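Local coordinates for protein telomerase reverse transcriptase (Candida tropicalis MYA-3404, PDB 6ZD1) that probably extends chromosome ends as the reverse transcriptase subunit of telomerase, copying a template in the enzyme's RNA into telomeric DNA repeats, at residues A[116-119]-A[120-124]; A[173-176]-A[177-181]. One frame throughout, in Å; residues are numbered along the deposited sequence.

Contact 1: residues A[116-119]-A[120-124]; sequences LRLG and ANERL
L118 and N121 bracket a type I' beta turn, with G119 and A120 at its two corners. The turn follows directly on the end of helix 104-117. N121 N donates to L118 O over 3.4 Å, a weak bond. The helix itself ends in a Schellman motif. G119 is its C-prime residue, at phi 72°. G119 N reaches back to L116 O over 3.1 Å, also weakly, and A120 N pairs with F115 O. A120 keeps a positive phi of 55°, so the chain swings off the helix at two successive residues.

Side-chain contact across the turn is modest. L118 crosses the base of E122 at a slant, with its CD1 4.0 Å from E122 CB. E122 OE1 forms a salt bridge with K659, and E122 OE2 takes a weak bond from R123 N. On the helix side, L116 CD2 lies 4.5 Å from A120 CB.

The turn is largely buried within the RNA-binding domain region. L116 packs on helices 79-93 and 158-179, and its O bonds Y195 OH of strand 193-197. L118 rests on helix 582-596.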
loop_
_atom_site.group_PDB
_atom_site.type_symbol
_atom_site.label_atom_id
_atom_site.label_comp_id
_atom_site.label_asym_id
_atom_site.label_seq_id
_atom_site.Cartn_x
_atom_site.Cartn_y
_atom_site.Cartn_z
ATOM N N LEU A 116 6.128 -13.321 -12.181
ATOM C CA LEU A 116 6.170 -13.934 -10.859
ATOM C C LEU A 116 6.896 -13.065 -9.841
ATOM O O LEU A 116 6.650 -13.206 -8.639
ATOM C CB LEU A 116 6.837 -15.312 -10.929
ATOM C CG LEU A 116 6.142 -16.384 -11.774
ATOM C CD1 LEU A 116 6.948 -17.676 -11.803
ATOM C CD2 LEU A 116 4.738 -16.641 -11.261
ATOM N N ARG A 117 7.779 -12.166 -10.285
ATOM C CA ARG A 117 8.411 -11.248 -9.344
ATOM C C ARG A 117 7.441 -10.180 -8.856
ATOM O O ARG A 117 7.648 -9.621 -7.772
ATOM C CB ARG A 117 9.646 -10.596 -9.974
ATOM C CG ARG A 117 10.963 -11.214 -9.518
ATOM C CD ARG A 117 12.146 -10.368 -9.928
ATOM N NE ARG A 117 12.390 -10.463 -11.359
ATOM C CZ ARG A 117 13.255 -11.306 -11.907
ATOM N NH1 ARG A 117 13.965 -12.121 -11.136
ATOM N NH2 ARG A 117 13.415 -11.331 -13.224
ATOM N N LEU A 118 6.394 -9.891 -9.625
ATOM C CA LEU A 118 5.291 -9.051 -9.176
ATOM C C LEU A 118 4.168 -9.867 -8.551
ATOM O O LEU A 118 3.058 -9.349 -8.382
ATOM C CB LEU A 118 4.756 -8.211 -10.341
ATOM C CG LEU A 118 5.792 -7.339 -11.057
ATOM C CD1 LEU A 118 5.166 -6.596 -12.229
ATOM C CD2 LEU A 118 6.451 -6.362 -10.091
ATOM N N GLY A 119 4.424 -11.136 -8.231
ATOM C CA GLY A 119 3.435 -11.998 -7.612
ATOM C C GLY A 119 2.310 -12.435 -8.515
ATOM O O GLY A 119 1.310 -12.965 -8.020
ATOM N N ALA A 120 2.445 -12.236 -9.828
ATOM C CA ALA A 120 1.385 -12.519 -10.796
ATOM C C ALA A 120 0.091 -11.792 -10.440
ATOM O O ALA A 120 -1.003 -12.263 -10.758
ATOM C CB ALA A 120 1.134 -14.023 -10.932
ATOM N N ASN A 121 0.207 -10.636 -9.784
ATOM C CA ASN A 121 -0.954 -9.893 -9.319
ATOM C C ASN A 121 -1.014 -8.472 -9.859
ATOM O O ASN A 121 -1.972 -7.750 -9.556
ATOM C CB ASN A 121 -0.983 -9.859 -7.783
ATOM C CG ASN A 121 -2.364 -9.560 -7.231
ATOM O OD1 ASN A 121 -3.377 -9.870 -7.860
ATOM N ND2 ASN A 121 -2.411 -8.951 -6.052
ATOM N N GLU A 122 -0.034 -8.049 -10.648
ATOM C CA GLU A 122 -0.031 -6.728 -11.255
ATOM C C GLU A 122 -0.515 -6.798 -12.700
ATOM O O GLU A 122 -0.560 -7.865 -13.316
ATOM C CB GLU A 122 1.366 -6.104 -11.194
ATOM C CG GLU A 122 1.674 -5.394 -9.881
ATOM C CD GLU A 122 0.992 -4.037 -9.768
ATOM O OE1 GLU A 122 1.217 -3.345 -8.752
ATOM O OE2 GLU A 122 0.239 -3.660 -10.690
ATOM N N ARG A 123 -0.887 -5.635 -13.231
ATOM C CA ARG A 123 -1.461 -5.569 -14.568
ATOM C C ARG A 123 -0.426 -5.931 -15.626
ATOM O O ARG A 123 0.718 -5.471 -15.585
ATOM C CB ARG A 123 -2.017 -4.170 -14.837
ATOM C CG ARG A 123 -2.923 -4.088 -16.056
ATOM C CD ARG A 123 -3.516 -2.698 -16.223
ATOM N NE ARG A 123 -4.814 -2.747 -16.890
ATOM C CZ ARG A 123 -5.971 -2.895 -16.252
ATOM N NH1 ARG A 123 -5.988 -3.005 -14.930
ATOM N NH2 ARG A 123 -7.109 -2.934 -16.931
ATOM N N LEU A 124 -0.842 -6.747 -16.590
ATOM C CA LEU A 124 0.028 -7.159 -17.681
ATOM C C LEU A 124 -0.007 -6.114 -18.788
ATOM O O LEU A 124 -1.071 -5.592 -19.131
ATOM C CB LEU A 124 -0.402 -8.519 -18.231
ATOM C CG LEU A 124 0.654 -9.223 -19.081
ATOM C CD1 LEU A 124 1.750 -9.771 -18.183
ATOM C CD2 LEU A 124 0.043 -10.320 -19.938
#

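Contact 2: residues A[173-176]-A[177-181]; sequences KNIV and RAFWY
K173 O accepts R177 N in an i to i+4 helix bond of 2.9 Å. Three more bonds of this spacing follow along the last turn of helix 158-179. A178 N bonds N174 O, and F179 N bonds I175 O. W180 N closes the series on V176 O at 2.9 Å. Weaker i to i+3 branches run from A178 N to I175 O and from F179 N to V176 O. I175 O and V176 O therefore each serve two backbone donors. W180 is the first residue to leave helical angles, and the chain passes straight into strand 180-184.

Two apolar side-chain pairs are also four residues apart. I175 and F179 lie side by side and point the same way, and I175 CG2 is 4.2 Å from F179 CD2. V176 CG1 is 4.4 Å from W180 CE3. R177 CG lies beside its own backbone N (chi1 -67°), which places this methylene 3.4 Å from K173 O.

The rings add further packing. The F179 ring turns its edge to I175 O, which sits near the ring plane, 3.2 Å from F179 CD2. V176 CA is in the plane of the W180 indole, at its edge, 3.8 Å from W180 CE3. One indole face receives F179 CB, 3.6 Å above the plane.

I175 and W180 pack on helix 79-93. V176 touches Y195 of strand 193-197, and the W180 ring meets Y195 edge-to-face. Y181 bonds F196 through the backbone where strand 180-184 pairs antiparallel with strand 193-197. F179 and H198 bond just beyond, at the helix ends.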
loop_
_atom_site.group_PDB
_atom_site.type_symbol
_atom_site.label_atom_id
_atom_site.label_comp_id
_atom_site.label_asym_id
_atom_site.label_seq_id
_atom_site.Cartn_x
_atom_site.Cartn_y
_atom_site.Cartn_z
ATOM N N LYS A 173 -1.394 -17.353 -13.597
ATOM C CA LYS A 173 -1.946 -16.860 -12.340
ATOM C C LYS A 173 -2.649 -17.971 -11.567
ATOM O O LYS A 173 -2.488 -18.081 -10.346
ATOM C CB LYS A 173 -2.900 -15.696 -12.607
ATOM C CG LYS A 173 -3.581 -15.149 -11.363
ATOM C CD LYS A 173 -4.635 -14.120 -11.726
ATOM C CE LYS A 173 -4.017 -12.763 -11.982
ATOM N NZ LYS A 173 -3.517 -12.171 -10.714
ATOM N N ASN A 174 -3.423 -18.813 -12.255
ATOM C CA ASN A 174 -4.119 -19.887 -11.553
ATOM C C ASN A 174 -3.146 -20.909 -10.984
ATOM O O ASN A 174 -3.407 -21.480 -9.920
ATOM C CB ASN A 174 -5.127 -20.568 -12.474
ATOM C CG ASN A 174 -6.302 -19.672 -12.797
ATOM O OD1 ASN A 174 -6.528 -18.667 -12.126
ATOM N ND2 ASN A 174 -7.059 -20.034 -13.825
ATOM N N ILE A 175 -2.034 -21.160 -11.676
ATOM C CA ILE A 175 -1.010 -22.042 -11.125
ATOM C C ILE A 175 -0.499 -21.495 -9.801
ATOM O O ILE A 175 -0.379 -22.231 -8.812
ATOM C CB ILE A 175 0.132 -22.224 -12.141
ATOM C CG1 ILE A 175 -0.364 -23.029 -13.341
ATOM C CG2 ILE A 175 1.338 -22.878 -11.483
ATOM C CD1 ILE A 175 0.528 -22.917 -14.548
ATOM N N VAL A 176 -0.235 -20.186 -9.747
ATOM C CA VAL A 176 0.201 -19.560 -8.502
ATOM C C VAL A 176 -0.885 -19.682 -7.443
ATOM O O VAL A 176 -0.619 -20.034 -6.288
ATOM C CB VAL A 176 0.580 -18.088 -8.741
ATOM C CG1 VAL A 176 0.884 -17.403 -7.419
ATOM C CG2 VAL A 176 1.765 -17.991 -9.687
ATOM N N ARG A 177 -2.134 -19.404 -7.829
ATOM C CA ARG A 177 -3.228 -19.506 -6.873
ATOM C C ARG A 177 -3.455 -20.947 -6.445
ATOM O O ARG A 177 -3.905 -21.194 -5.322
ATOM C CB ARG A 177 -4.507 -18.919 -7.474
ATOM C CG ARG A 177 -4.464 -17.415 -7.709
ATOM C CD ARG A 177 -5.796 -16.909 -8.249
ATOM N NE ARG A 177 -6.910 -17.278 -7.380
ATOM C CZ ARG A 177 -7.400 -16.503 -6.416
ATOM N NH1 ARG A 177 -6.876 -15.305 -6.196
ATOM N NH2 ARG A 177 -8.415 -16.926 -5.673
ATOM N N ALA A 178 -3.121 -21.906 -7.310
ATOM C CA ALA A 178 -3.342 -23.311 -6.987
ATOM C C ALA A 178 -2.420 -23.781 -5.868
ATOM O O ALA A 178 -2.821 -24.595 -5.028
ATOM C CB ALA A 178 -3.149 -24.172 -8.234
ATOM N N PHE A 179 -1.181 -23.291 -5.842
ATOM C CA PHE A 179 -0.178 -23.828 -4.937
ATOM C C PHE A 179 0.199 -22.902 -3.793
ATOM O O PHE A 179 0.547 -23.393 -2.717
ATOM C CB PHE A 179 1.095 -24.199 -5.712
ATOM C CG PHE A 179 0.915 -25.360 -6.655
ATOM C CD1 PHE A 179 0.903 -26.660 -6.177
ATOM C CD2 PHE A 179 0.759 -25.152 -8.015
ATOM C CE1 PHE A 179 0.735 -27.728 -7.037
ATOM C CE2 PHE A 179 0.592 -26.219 -8.881
ATOM C CZ PHE A 179 0.581 -27.505 -8.392
ATOM N N TRP A 180 0.144 -21.585 -3.982
ATOM C CA TRP A 180 0.694 -20.669 -2.994
ATOM C C TRP A 180 -0.296 -19.579 -2.609
ATOM O O TRP A 180 -1.133 -19.150 -3.410
ATOM C CB TRP A 180 1.981 -19.996 -3.502
ATOM C CG TRP A 180 3.111 -20.929 -3.833
ATOM C CD1 TRP A 180 4.008 -21.479 -2.959
ATOM C CD2 TRP A 180 3.491 -21.388 -5.138
ATOM N NE1 TRP A 180 4.912 -22.266 -3.639
ATOM C CE2 TRP A 180 4.615 -22.224 -4.976
ATOM C CE3 TRP A 180 2.983 -21.180 -6.423
ATOM C CZ2 TRP A 180 5.240 -22.850 -6.055
ATOM C CZ3 TRP A 180 3.607 -21.806 -7.492
ATOM C CH2 TRP A 180 4.719 -22.629 -7.300
ATOM N N TYR A 181 -0.161 -19.115 -1.370
ATOM C CA TYR A 181 -0.704 -17.839 -0.934
ATOM C C TYR A 181 0.432 -16.830 -0.998
ATOM O O TYR A 181 1.531 -17.104 -0.503
ATOM C CB TYR A 181 -1.263 -17.936 0.488
ATOM C CG TYR A 181 -1.756 -16.621 1.051
ATOM C CD1 TYR A 181 -3.071 -16.212 0.866
ATOM C CD2 TYR A 181 -0.907 -15.789 1.772
ATOM C CE1 TYR A 181 -3.526 -15.012 1.378
ATOM C CE2 TYR A 181 -1.351 -14.588 2.283
ATOM C CZ TYR A 181 -2.661 -14.204 2.086
ATOM O OH TYR A 181 -3.106 -13.007 2.598
#

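Contact 1 and contact 2 both lie at the C-terminal ends of helices, 104-117 and 158-179, in the RNA-binding domain region. Their centres are 12 Å apart and they touch directly. K173 NZ approaches A120 O to 2.5 Å, a probable hydrogen bond, so K173 probably ties the two together. N121 OD1 is 3.7 Å from the same K173 NZ. Beside this polar link, V176 CG2 packs 3.6 Å from L116 CD2 and 4.2 Å from A120 CB. Y195 touches both contacts. The junction lies where the ends of helices 104-117 and 158-179 meet.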